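Local coordinates for protein oxygen-independent coproporphyrinogen III oxidase (Escherichia coli, PDB 1OLT) that catalyses the anaerobic, S-adenosylmethionine-dependent oxidative decarboxylation of two propionate groups of coproporphyrinogen III, giving protoporphyrinogen IX in haem biosynthesis, at residues P49-S54 against D318-G323; H58-H63 against N72-R77; L65-G70 against L181-Q186. One frame throughout, in Å; residues are numbered along the deposited sequence. Where two conformers were deposited one is given.

Interaction 1 of 3, residues P49-S54 against D318-G323; sequences PERPLS and DTDLLG
The carbonyl oxygen of Asp320 takes a nearly linear hydrogen bond from Ser54 N (2.8 Å, 176° at the hydrogen); Leu53 CA makes a CA-H...O contact to the same oxygen, and Leu53 CD1 lies 3.4 Å from it. Two more bonds, Asp320 N to Pro52 O and Leu322 N to Ser54 O, both 2.9 Å, add strand 320-324 in parallel beside strand 53-62, the first strand of the radical SAM core, on the side away from strand 105-112. Leu53 and Asp320 point to one face of the sheet, Ser54 and Leu321 to the other, where Leu321 CD1 lies 3.7 Å from Ser54 OG and touches a second S-adenosylmethionine, not the cluster-bound one. Ser54 OG itself bonds to Gln107.

Arg51, with CG anti to the backbone N (chi1 -161°), lays CG and CD along Asp318 O and the Asp320 carboxylate. Its guanidinium makes a cation-pi contact with Tyr48. Asp318 OD1, 4.2 Å from Arg51 NH2, stands off to one side of the guanidinium plane. Asp320 gives its carboxylate to Arg103, as a salt bridge, and to Gly333 N. The three N-H...O bonds set the register; Arg51 has only longer-range attraction to the two aspartates.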
loop_
_atom_site.group_PDB
_atom_site.type_symbol
_atom_site.label_atom_id
_atom_site.label_comp_id
_atom_site.label_asym_id
_atom_site.label_seq_id
_atom_site.Cartn_x
_atom_site.Cartn_y
_atom_site.Cartn_z
ATOM N N PRO A 49 -21.053 10.010 -9.500
ATOM C CA PRO A 49 -21.431 10.852 -8.344
ATOM C C PRO A 49 -21.929 10.123 -7.057
ATOM O O PRO A 49 -21.981 10.731 -6.000
ATOM C CB PRO A 49 -22.497 11.852 -8.918
ATOM C CG PRO A 49 -22.820 11.407 -10.343
ATOM C CD PRO A 49 -21.908 10.244 -10.689
ATOM N N GLU A 50 -22.252 8.848 -7.191
ATOM C CA GLU A 50 -22.836 8.027 -6.150
ATOM C C GLU A 50 -21.745 7.397 -5.269
ATOM O O GLU A 50 -21.891 7.171 -4.067
ATOM C CB GLU A 50 -23.639 6.912 -6.865
ATOM C CG GLU A 50 -22.791 5.801 -7.543
ATOM C CD GLU A 50 -22.110 6.167 -8.894
ATOM O OE1 GLU A 50 -22.456 7.217 -9.493
ATOM O OE2 GLU A 50 -21.265 5.361 -9.374
ATOM N N ARG A 51 -20.640 7.105 -5.933
ATOM C CA ARG A 51 -19.650 6.218 -5.452
ATOM C C ARG A 51 -19.102 6.700 -4.078
ATOM O O ARG A 51 -18.939 7.898 -3.831
ATOM C CB ARG A 51 -18.526 6.143 -6.458
ATOM C CG ARG A 51 -17.652 4.947 -6.330
ATOM C CD ARG A 51 -16.767 4.703 -7.574
ATOM N NE ARG A 51 -17.517 3.954 -8.567
ATOM C CZ ARG A 51 -16.961 3.249 -9.561
ATOM N NH1 ARG A 51 -15.638 3.209 -9.744
ATOM N NH2 ARG A 51 -17.739 2.578 -10.392
ATOM N N PRO A 52 -18.957 5.777 -3.166
ATOM C CA PRO A 52 -18.312 6.106 -1.911
ATOM C C PRO A 52 -16.911 6.768 -2.168
ATOM O O PRO A 52 -16.246 6.507 -3.171
ATOM C CB PRO A 52 -18.143 4.749 -1.242
ATOM C CG PRO A 52 -19.104 3.793 -1.895
ATOM C CD PRO A 52 -19.414 4.356 -3.247
ATOM N N LEU A 53 -16.489 7.613 -1.242
ATOM C CA LEU A 53 -15.237 8.315 -1.337
ATOM C C LEU A 53 -14.303 7.804 -0.260
ATOM O O LEU A 53 -14.659 7.696 0.893
ATOM C CB LEU A 53 -15.481 9.844 -1.193
ATOM C CG LEU A 53 -14.328 10.804 -1.482
ATOM C CD1 LEU A 53 -13.744 10.657 -2.830
ATOM C CD2 LEU A 53 -14.750 12.315 -1.266
ATOM N N SER A 54 -13.088 7.527 -0.671
ATOM C CA SER A 54 -11.943 7.249 0.170
ATOM C C SER A 54 -10.942 8.417 0.071
ATOM O O SER A 54 -10.767 8.978 -0.990
ATOM C CB SER A 54 -11.292 5.936 -0.329
ATOM O OG SER A 54 -10.116 5.673 0.465
ATOM N N ASP A 318 -14.821 -0.367 -5.579
ATOM C CA ASP A 318 -15.665 0.629 -6.270
ATOM C C ASP A 318 -15.829 1.888 -5.397
ATOM O O ASP A 318 -16.942 2.348 -5.180
ATOM C CB ASP A 318 -17.063 0.072 -6.710
ATOM C CG ASP A 318 -17.003 -0.860 -7.987
ATOM O OD1 ASP A 318 -15.976 -0.904 -8.721
ATOM O OD2 ASP A 318 -17.962 -1.597 -8.305
ATOM N N THR A 319 -14.713 2.421 -4.886
ATOM C CA THR A 319 -14.696 3.756 -4.334
ATOM C C THR A 319 -13.876 4.679 -5.244
ATOM O O THR A 319 -12.984 4.236 -5.941
ATOM C CB THR A 319 -14.105 3.803 -2.885
ATOM O OG1 THR A 319 -12.698 3.499 -2.921
ATOM C CG2 THR A 319 -14.733 2.722 -2.025
ATOM N N ASP A 320 -14.196 5.975 -5.219
ATOM C CA ASP A 320 -13.307 6.946 -5.778
ATOM C C ASP A 320 -12.351 7.321 -4.639
ATOM O O ASP A 320 -12.792 7.482 -3.492
ATOM C CB ASP A 320 -14.058 8.173 -6.238
ATOM C CG ASP A 320 -14.786 7.981 -7.532
ATOM O OD1 ASP A 320 -14.373 7.155 -8.352
ATOM O OD2 ASP A 320 -15.810 8.653 -7.823
ATOM N N LEU A 321 -11.072 7.485 -4.964
ATOM C CA LEU A 321 -10.029 7.763 -3.984
ATOM C C LEU A 321 -9.435 9.119 -4.314
ATOM O O LEU A 321 -8.907 9.317 -5.414
ATOM C CB LEU A 321 -8.931 6.717 -4.085
ATOM C CG LEU A 321 -7.577 7.118 -3.463
ATOM C CD1 LEU A 321 -7.735 6.835 -2.081
ATOM C CD2 LEU A 321 -6.372 6.320 -4.106
ATOM N N LEU A 322 -9.576 10.059 -3.390
ATOM C CA LEU A 322 -8.971 11.359 -3.517
ATOM C C LEU A 322 -7.723 11.434 -2.664
ATOM O O LEU A 322 -7.757 11.257 -1.432
ATOM C CB LEU A 322 -9.937 12.472 -3.078
ATOM C CG LEU A 322 -9.356 13.862 -3.117
ATOM C CD1 LEU A 322 -9.029 14.353 -4.544
ATOM C CD2 LEU A 322 -10.302 14.880 -2.388
ATOM N N GLY A 323 -6.631 11.783 -3.308
ATOM C CA GLY A 323 -5.354 11.842 -2.666
ATOM C C GLY A 323 -4.953 13.305 -2.530
ATOM O O GLY A 323 -4.995 14.081 -3.513
#

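Interaction 2 of 3, residues H58-H63 against N72-R77; sequences HIPFCH and NKIVTR. With SF4 (iron/sulfur cluster), chain B.
The first cysteine of the radical SAM cluster loop, Cys62, sits where the end of strand 53-62 pairs in parallel with the short strand 74-75. Its SG binds iron FE1 of the [4Fe-4S] cluster at 2.3 Å, chi1 of -56° turning the sulfur away from the carbonyl carbon and onto the iron. The residue's own N-H and C=O are both bonded to the neighbouring strand: Cys62 N donates to Ile74 O at 2.9 Å, and Cys62 O accepts from Thr76 N at 3.0 Å. One step earlier, Ile74 N bonds to Pro60 O. Cys62 and Val75 face the cluster side of this pair.

This is the return leg of the cysteine-bearing loop, which leaves the first strand of the radical SAM barrel and comes back alongside it. On the face away from the cluster, Phe61 CD1 packs 3.8 Å from Thr76 CG2 and also against Ile74 CB, while Tyr85 of helix 80-96 meets the Phe61 ring edge-to-face. Upstream, His58 NE2 donates to Asn72 O at 2.8 Å, the oxygen lying close to the imidazole plane; ND1 binds Tyr56 OH, so both ring nitrogens are engaged and the ring's rotation is fixed. At the far end Arg77 lays one guanidinium face over His63 O; its NH1 makes a salt bridge with Glu150, and a water connects the same nitrogen with His63 ND1.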
loop_
_atom_site.group_PDB
_atom_site.type_symbol
_atom_site.label_atom_id
_atom_site.label_comp_id
_atom_site.label_asym_id
_atom_site.label_seq_id
_atom_site.Cartn_x
_atom_site.Cartn_y
_atom_site.Cartn_z
ATOM N N HIS A 58 -0.985 12.431 2.264
ATOM C CA HIS A 58 0.429 12.162 2.354
ATOM C C HIS A 58 1.030 13.174 3.352
ATOM O O HIS A 58 0.818 14.364 3.220
ATOM C CB HIS A 58 1.142 12.337 1.046
ATOM C CG HIS A 58 2.429 11.580 0.998
ATOM N ND1 HIS A 58 2.460 10.206 0.923
ATOM C CD2 HIS A 58 3.723 11.997 1.018
ATOM C CE1 HIS A 58 3.729 9.812 0.868
ATOM N NE2 HIS A 58 4.510 10.881 0.923
ATOM N N ILE A 59 1.713 12.678 4.346
ATOM C CA ILE A 59 2.433 13.490 5.305
ATOM C C ILE A 59 3.913 13.127 5.124
ATOM O O ILE A 59 4.326 12.011 5.484
ATOM C CB ILE A 59 1.987 13.209 6.766
ATOM C CG1 ILE A 59 0.501 13.412 7.052
ATOM C CG2 ILE A 59 2.784 14.119 7.729
ATOM C CD1 ILE A 59 0.001 14.769 6.769
ATOM N N PRO A 60 4.712 13.983 4.493
ATOM C CA PRO A 60 6.016 13.505 4.067
ATOM C C PRO A 60 7.134 13.494 5.102
ATOM O O PRO A 60 8.128 12.810 4.871
ATOM C CB PRO A 60 6.376 14.464 2.924
ATOM C CG PRO A 60 5.717 15.814 3.339
ATOM C CD PRO A 60 4.446 15.359 3.986
ATOM N N PHE A 61 6.970 14.159 6.232
ATOM C CA PHE A 61 8.066 14.419 7.108
ATOM C C PHE A 61 8.447 13.214 7.978
ATOM O O PHE A 61 7.573 12.501 8.493
ATOM C CB PHE A 61 7.746 15.696 7.953
ATOM C CG PHE A 61 7.424 16.884 7.135
ATOM C CD1 PHE A 61 8.356 17.463 6.352
ATOM C CD2 PHE A 61 6.129 17.382 7.123
ATOM C CE1 PHE A 61 8.014 18.554 5.538
ATOM C CE2 PHE A 61 5.807 18.442 6.327
ATOM C CZ PHE A 61 6.740 19.038 5.588
ATOM N N CYS A 62 9.753 13.033 8.152
ATOM C CA CYS A 62 10.308 12.068 9.093
ATOM C C CYS A 62 11.366 12.733 9.978
ATOM O O CYS A 62 12.036 13.673 9.571
ATOM C CB CYS A 62 10.906 10.877 8.360
ATOM S SG CYS A 62 9.786 10.031 7.248
ATOM N N HIS A 63 11.547 12.201 11.183
ATOM C CA HIS A 63 12.531 12.739 12.146
ATOM C C HIS A 63 13.985 12.443 11.721
ATOM O O HIS A 63 14.878 13.257 11.935
ATOM C CB HIS A 63 12.294 12.150 13.550
ATOM C CG HIS A 63 10.979 12.552 14.131
ATOM N ND1 HIS A 63 10.577 13.865 14.220
ATOM C CD2 HIS A 63 10.030 11.829 14.752
ATOM C CE1 HIS A 63 9.391 13.929 14.797
ATOM N NE2 HIS A 63 9.026 12.709 15.116
ATOM N N ASN A 72 8.331 8.398 -0.670
ATOM C CA ASN A 72 8.336 9.834 -0.861
ATOM C C ASN A 72 8.262 10.459 0.567
ATOM O O ASN A 72 7.256 10.395 1.258
ATOM C CB ASN A 72 7.212 10.305 -1.778
ATOM C CG ASN A 72 7.232 11.851 -1.975
ATOM O OD1 ASN A 72 6.924 12.663 -1.018
ATOM N ND2 ASN A 72 7.600 12.274 -3.176
ATOM N N LYS A 73 9.384 11.006 1.006
ATOM C CA LYS A 73 9.517 11.485 2.375
ATOM C C LYS A 73 10.613 12.567 2.427
ATOM O O LYS A 73 11.448 12.637 1.542
ATOM C CB LYS A 73 9.850 10.331 3.320
ATOM C CG LYS A 73 11.201 9.602 3.023
ATOM C CD LYS A 73 12.419 10.191 3.709
ATOM C CE LYS A 73 13.639 9.272 3.626
ATOM N NZ LYS A 73 14.167 9.242 2.242
ATOM N N ILE A 74 10.553 13.402 3.479
ATOM C CA ILE A 74 11.492 14.502 3.725
ATOM C C ILE A 74 11.919 14.420 5.175
ATOM O O ILE A 74 11.102 14.600 6.066
ATOM C CB ILE A 74 10.770 15.863 3.504
ATOM C CG1 ILE A 74 10.300 15.982 1.997
ATOM C CG2 ILE A 74 11.721 17.061 3.903
ATOM C CD1 ILE A 74 9.268 17.085 1.747
ATOM N N VAL A 75 13.191 14.165 5.433
ATOM C CA VAL A 75 13.715 14.073 6.748
ATOM C C VAL A 75 14.080 15.504 7.172
ATOM O O VAL A 75 14.790 16.173 6.476
ATOM C CB VAL A 75 15.017 13.214 6.775
ATOM C CG1 VAL A 75 15.674 13.300 8.164
ATOM C CG2 VAL A 75 14.717 11.777 6.440
ATOM N N THR A 76 13.560 15.959 8.296
ATOM C CA THR A 76 13.863 17.274 8.783
ATOM C C THR A 76 13.584 17.383 10.271
ATOM O O THR A 76 12.655 16.808 10.790
ATOM C CB THR A 76 13.096 18.347 8.009
ATOM O OG1 THR A 76 13.368 19.657 8.543
ATOM C CG2 THR A 76 11.608 18.200 8.189
ATOM N N ARG A 77 14.445 18.149 10.929
ATOM C CA ARG A 77 14.236 18.513 12.302
ATOM C C ARG A 77 13.511 19.866 12.456
ATOM O O ARG A 77 13.219 20.295 13.574
ATOM C CB ARG A 77 15.605 18.548 13.003
ATOM C CG ARG A 77 16.257 17.121 13.174
ATOM C CD ARG A 77 15.290 16.144 13.884
ATOM N NE ARG A 77 15.951 14.968 14.392
ATOM C CZ ARG A 77 15.338 14.093 15.173
ATOM N NH1 ARG A 77 14.113 14.335 15.601
ATOM N NH2 ARG A 77 15.960 13.010 15.581
HETATM FE FE1 SF4 B . 10.608 7.865 7.238
HETATM FE FE2 SF4 B . 11.018 5.869 5.530
HETATM FE FE3 SF4 B . 9.565 5.641 7.625
HETATM FE FE4 SF4 B . 11.921 5.837 7.803
HETATM S S1 SF4 B . 10.925 4.028 6.802
HETATM S S2 SF4 B . 10.589 6.879 9.244
HETATM S S3 SF4 B . 12.476 7.300 6.401
HETATM S S4 SF4 B . 9.184 6.868 5.881
HETATM O O HOH W 1 12.000 16.646 15.147
#

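Interaction 3 of 3, residues L65-G70 against L181-Q186; sequences LCYFCG and LVNREQ. With SAM (S-adenosylmethionine), chain C; SF4 (iron/sulfur cluster), chain B.
Tyr67 N donates to Val182 O at 2.9 Å, nearly straight at 172°, where the chain 65-70 passes the C-terminal end of helix 176-182 with the two directions 122° apart. The segment 65-70 folds into a type I turn from Cys66 to Cys69, and the helix closes in a Schellman motif with Asn183 at positive phi. Asn183 then reaches across to the other segment: its ND2 bonds to Leu65 O at 2.9 Å, and its CB sits over the Tyr67 ring face, 3.5 Å from the centroid, as a CH-pi contact.

Cys66 and Cys69 are the second and third cysteines of the radical SAM CX3CX2C motif. Cys66 SG binds iron FE4, Cys69 SG binds iron FE2, and the methionyl N and O of S-adenosylmethionine take FE3. Arg184 extends from CG to NE beside this site and grips the ligand's carboxylate edge-on, with NH1 to O at 2.9 Å and NH2 to OXT at 2.9 Å, both nearly straight. NE bonds to Gln186 OE1, which steadies the guanidinium's orientation. The positive charge lies close to cluster sulfur S1 and to Cys66 SG, 3.5 Å from Arg184 NH1, and may influence the cluster electrostatically. Phe68 meets Val182 CB with its edge at CD2, while its CE1 lies 3.6 Å from S1; Gly70 N holds the adenine through N7.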
loop_
_atom_site.group_PDB
_atom_site.type_symbol
_atom_site.label_atom_id
_atom_site.label_comp_id
_atom_site.label_asym_id
_atom_site.label_seq_id
_atom_site.Cartn_x
_atom_site.Cartn_y
_atom_site.Cartn_z
ATOM N N LEU A 65 16.792 9.768 9.038
ATOM C CA LEU A 65 16.954 9.146 7.714
ATOM C C LEU A 65 17.213 7.628 7.826
ATOM O O LEU A 65 18.269 7.225 8.170
ATOM C CB LEU A 65 18.101 9.780 6.952
ATOM C CG LEU A 65 18.461 9.242 5.578
ATOM C CD1 LEU A 65 17.268 9.429 4.637
ATOM C CD2 LEU A 65 19.641 9.957 5.100
ATOM N N CYS A 66 16.176 6.813 7.552
ATOM C CA CYS A 66 16.357 5.395 7.445
ATOM C C CYS A 66 17.087 5.152 6.119
ATOM O O CYS A 66 16.572 5.544 5.067
ATOM C CB CYS A 66 15.009 4.681 7.416
ATOM S SG CYS A 66 13.966 4.949 8.904
ATOM N N TYR A 67 18.212 4.450 6.155
ATOM C CA TYR A 67 19.034 4.261 4.959
ATOM C C TYR A 67 18.420 3.336 3.889
ATOM O O TYR A 67 18.783 3.499 2.730
ATOM C CB TYR A 67 20.406 3.738 5.297
ATOM C CG TYR A 67 21.257 4.638 6.212
ATOM C CD1 TYR A 67 20.983 5.986 6.371
ATOM C CD2 TYR A 67 22.317 4.084 6.942
ATOM C CE1 TYR A 67 21.759 6.792 7.261
ATOM C CE2 TYR A 67 23.129 4.883 7.802
ATOM C CZ TYR A 67 22.829 6.235 7.958
ATOM O OH TYR A 67 23.581 7.049 8.814
ATOM N N PHE A 68 17.497 2.446 4.258
ATOM C CA PHE A 68 16.816 1.550 3.299
ATOM C C PHE A 68 15.672 2.242 2.563
ATOM O O PHE A 68 15.166 1.728 1.571
ATOM C CB PHE A 68 16.263 0.297 4.017
ATOM C CG PHE A 68 15.246 0.627 5.073
ATOM C CD1 PHE A 68 13.958 1.004 4.732
ATOM C CD2 PHE A 68 15.592 0.637 6.386
ATOM C CE1 PHE A 68 13.042 1.376 5.708
ATOM C CE2 PHE A 68 14.677 1.032 7.370
ATOM C CZ PHE A 68 13.396 1.409 7.010
ATOM N N CYS A 69 15.230 3.410 3.035
ATOM C CA CYS A 69 13.912 3.869 2.671
ATOM C C CYS A 69 13.769 4.429 1.278
ATOM O O CYS A 69 14.496 5.285 0.906
ATOM C CB CYS A 69 13.341 4.892 3.713
ATOM S SG CYS A 69 11.696 5.460 3.317
ATOM N N GLY A 70 12.731 3.931 0.548
ATOM C CA GLY A 70 12.418 4.305 -0.799
ATOM C C GLY A 70 11.137 5.117 -0.910
ATOM O O GLY A 70 10.681 5.390 -1.998
ATOM N N LEU A 181 23.049 -0.605 11.056
ATOM C CA LEU A 181 23.440 -0.458 9.633
ATOM C C LEU A 181 22.469 0.338 8.755
ATOM O O LEU A 181 22.864 0.878 7.725
ATOM C CB LEU A 181 23.708 -1.809 8.999
ATOM C CG LEU A 181 24.878 -2.522 9.624
ATOM C CD1 LEU A 181 24.845 -3.950 9.138
ATOM C CD2 LEU A 181 26.282 -1.900 9.307
ATOM N N VAL A 182 21.212 0.462 9.160
ATOM C CA VAL A 182 20.248 1.218 8.405
ATOM C C VAL A 182 19.762 2.443 9.143
ATOM O O VAL A 182 18.830 3.110 8.675
ATOM C CB VAL A 182 19.039 0.356 7.930
ATOM C CG1 VAL A 182 19.492 -0.834 7.130
ATOM C CG2 VAL A 182 18.142 -0.124 9.115
ATOM N N ASN A 183 20.423 2.803 10.255
ATOM C CA ASN A 183 20.064 3.996 11.013
ATOM C C ASN A 183 18.651 3.990 11.504
ATOM O O ASN A 183 17.966 5.023 11.436
ATOM C CB ASN A 183 20.347 5.293 10.192
ATOM C CG ASN A 183 20.378 6.521 11.048
ATOM O OD1 ASN A 183 20.708 6.452 12.289
ATOM N ND2 ASN A 183 20.052 7.715 10.420
ATOM N N ARG A 184 18.192 2.829 12.013
ATOM C CA ARG A 184 16.869 2.719 12.571
ATOM C C ARG A 184 16.902 2.042 13.959
ATOM O O ARG A 184 16.135 1.134 14.264
ATOM C CB ARG A 184 15.878 1.994 11.665
ATOM C CG ARG A 184 14.385 2.388 12.060
ATOM C CD ARG A 184 13.499 1.536 11.469
ATOM N NE ARG A 184 12.150 1.692 11.936
ATOM C CZ ARG A 184 11.160 2.309 11.308
ATOM N NH1 ARG A 184 11.351 2.984 10.176
ATOM N NH2 ARG A 184 9.944 2.235 11.853
ATOM N N GLU A 185 17.803 2.524 14.797
ATOM C CA GLU A 185 17.862 2.115 16.174
ATOM C C GLU A 185 16.496 2.451 16.811
ATOM O O GLU A 185 16.009 3.548 16.692
ATOM C CB GLU A 185 18.948 2.874 16.915
ATOM C CG GLU A 185 18.948 2.640 18.411
ATOM C CD GLU A 185 19.378 1.256 18.748
ATOM O OE1 GLU A 185 20.231 0.731 17.975
ATOM O OE2 GLU A 185 18.880 0.710 19.813
ATOM N N GLN A 186 15.936 1.480 17.496
ATOM C CA GLN A 186 14.647 1.604 18.145
ATOM C C GLN A 186 14.579 0.691 19.372
ATOM O O GLN A 186 15.339 -0.355 19.536
ATOM C CB GLN A 186 13.477 1.369 17.098
ATOM C CG GLN A 186 13.534 0.210 16.476
ATOM C CD GLN A 186 12.679 0.066 15.188
ATOM O OE1 GLN A 186 11.949 0.959 14.738
ATOM N NE2 GLN A 186 12.748 -1.142 14.656
HETATM N N SAM C . 7.287 6.289 8.570
HETATM C CA SAM C . 6.771 5.187 9.370
HETATM C C SAM C . 7.830 4.157 9.780
HETATM O O SAM C . 8.928 4.101 9.124
HETATM O OXT SAM C . 7.554 3.508 10.768
HETATM C CB SAM C . 5.709 4.487 8.500
HETATM C CG SAM C . 6.076 3.403 7.522
HETATM S SD SAM C . 6.953 3.924 6.070
HETATM C CE SAM C . 5.939 5.225 5.356
HETATM C "C5'" SAM C . 6.355 2.664 4.817
HETATM C "C4'" SAM C . 7.074 1.272 4.720
HETATM O "O4'" SAM C . 7.781 1.070 3.503
HETATM C "C3'" SAM C . 8.150 1.072 5.761
HETATM O "O3'" SAM C . 7.642 0.836 7.080
HETATM C "C2'" SAM C . 9.012 -0.049 5.168
HETATM O "O2'" SAM C . 8.598 -1.325 5.656
HETATM C "C1'" SAM C . 8.711 0.025 3.691
HETATM N N9 SAM C . 9.869 0.323 2.872
HETATM C C8 SAM C . 10.446 1.562 2.759
HETATM N N7 SAM C . 11.464 1.490 1.907
HETATM C C5 SAM C . 11.528 0.198 1.450
HETATM C C6 SAM C . 12.380 -0.454 0.542
HETATM N N6 SAM C . 13.366 0.167 -0.104
HETATM N N1 SAM C . 12.168 -1.784 0.308
HETATM C C2 SAM C . 11.137 -2.462 0.968
HETATM N N3 SAM C . 10.308 -1.837 1.836
HETATM C C4 SAM C . 10.519 -0.526 2.073
HETATM FE FE1 SF4 B . 10.608 7.865 7.238
HETATM FE FE2 SF4 B . 11.018 5.869 5.530
HETATM FE FE3 SF4 B . 9.565 5.641 7.625
HETATM FE FE4 SF4 B . 11.921 5.837 7.803
HETATM S S1 SF4 B . 10.925 4.028 6.802
HETATM S S2 SF4 B . 10.589 6.879 9.244
HETATM S S3 SF4 B . 12.476 7.300 6.401
HETATM S S4 SF4 B . 9.184 6.868 5.881
#

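Strand 53-62 is common to interactions 1 and 2, pairing at its start with strand 320-324 and at its end with strand 74-75, in the same sheet; their centres are about 27 Å apart. Interaction 3 has no strand pairing: a cluster loop meets a helix end, about 13 Å from interaction 2 between centres. Those two touch, Leu65 packing on Val75, and between them supply all three cluster cysteines. All three contacts are partly buried. Interaction 1, across the chain's centre from interaction 3, relies on backbone bonds and meets the second S-adenosylmethionine through Leu321, whereas interactions 2 and 3 add metal ligation, and interaction 3 two hydrogen bonds from Arg184 to the carboxylate of the cluster-bound S-adenosylmethionine.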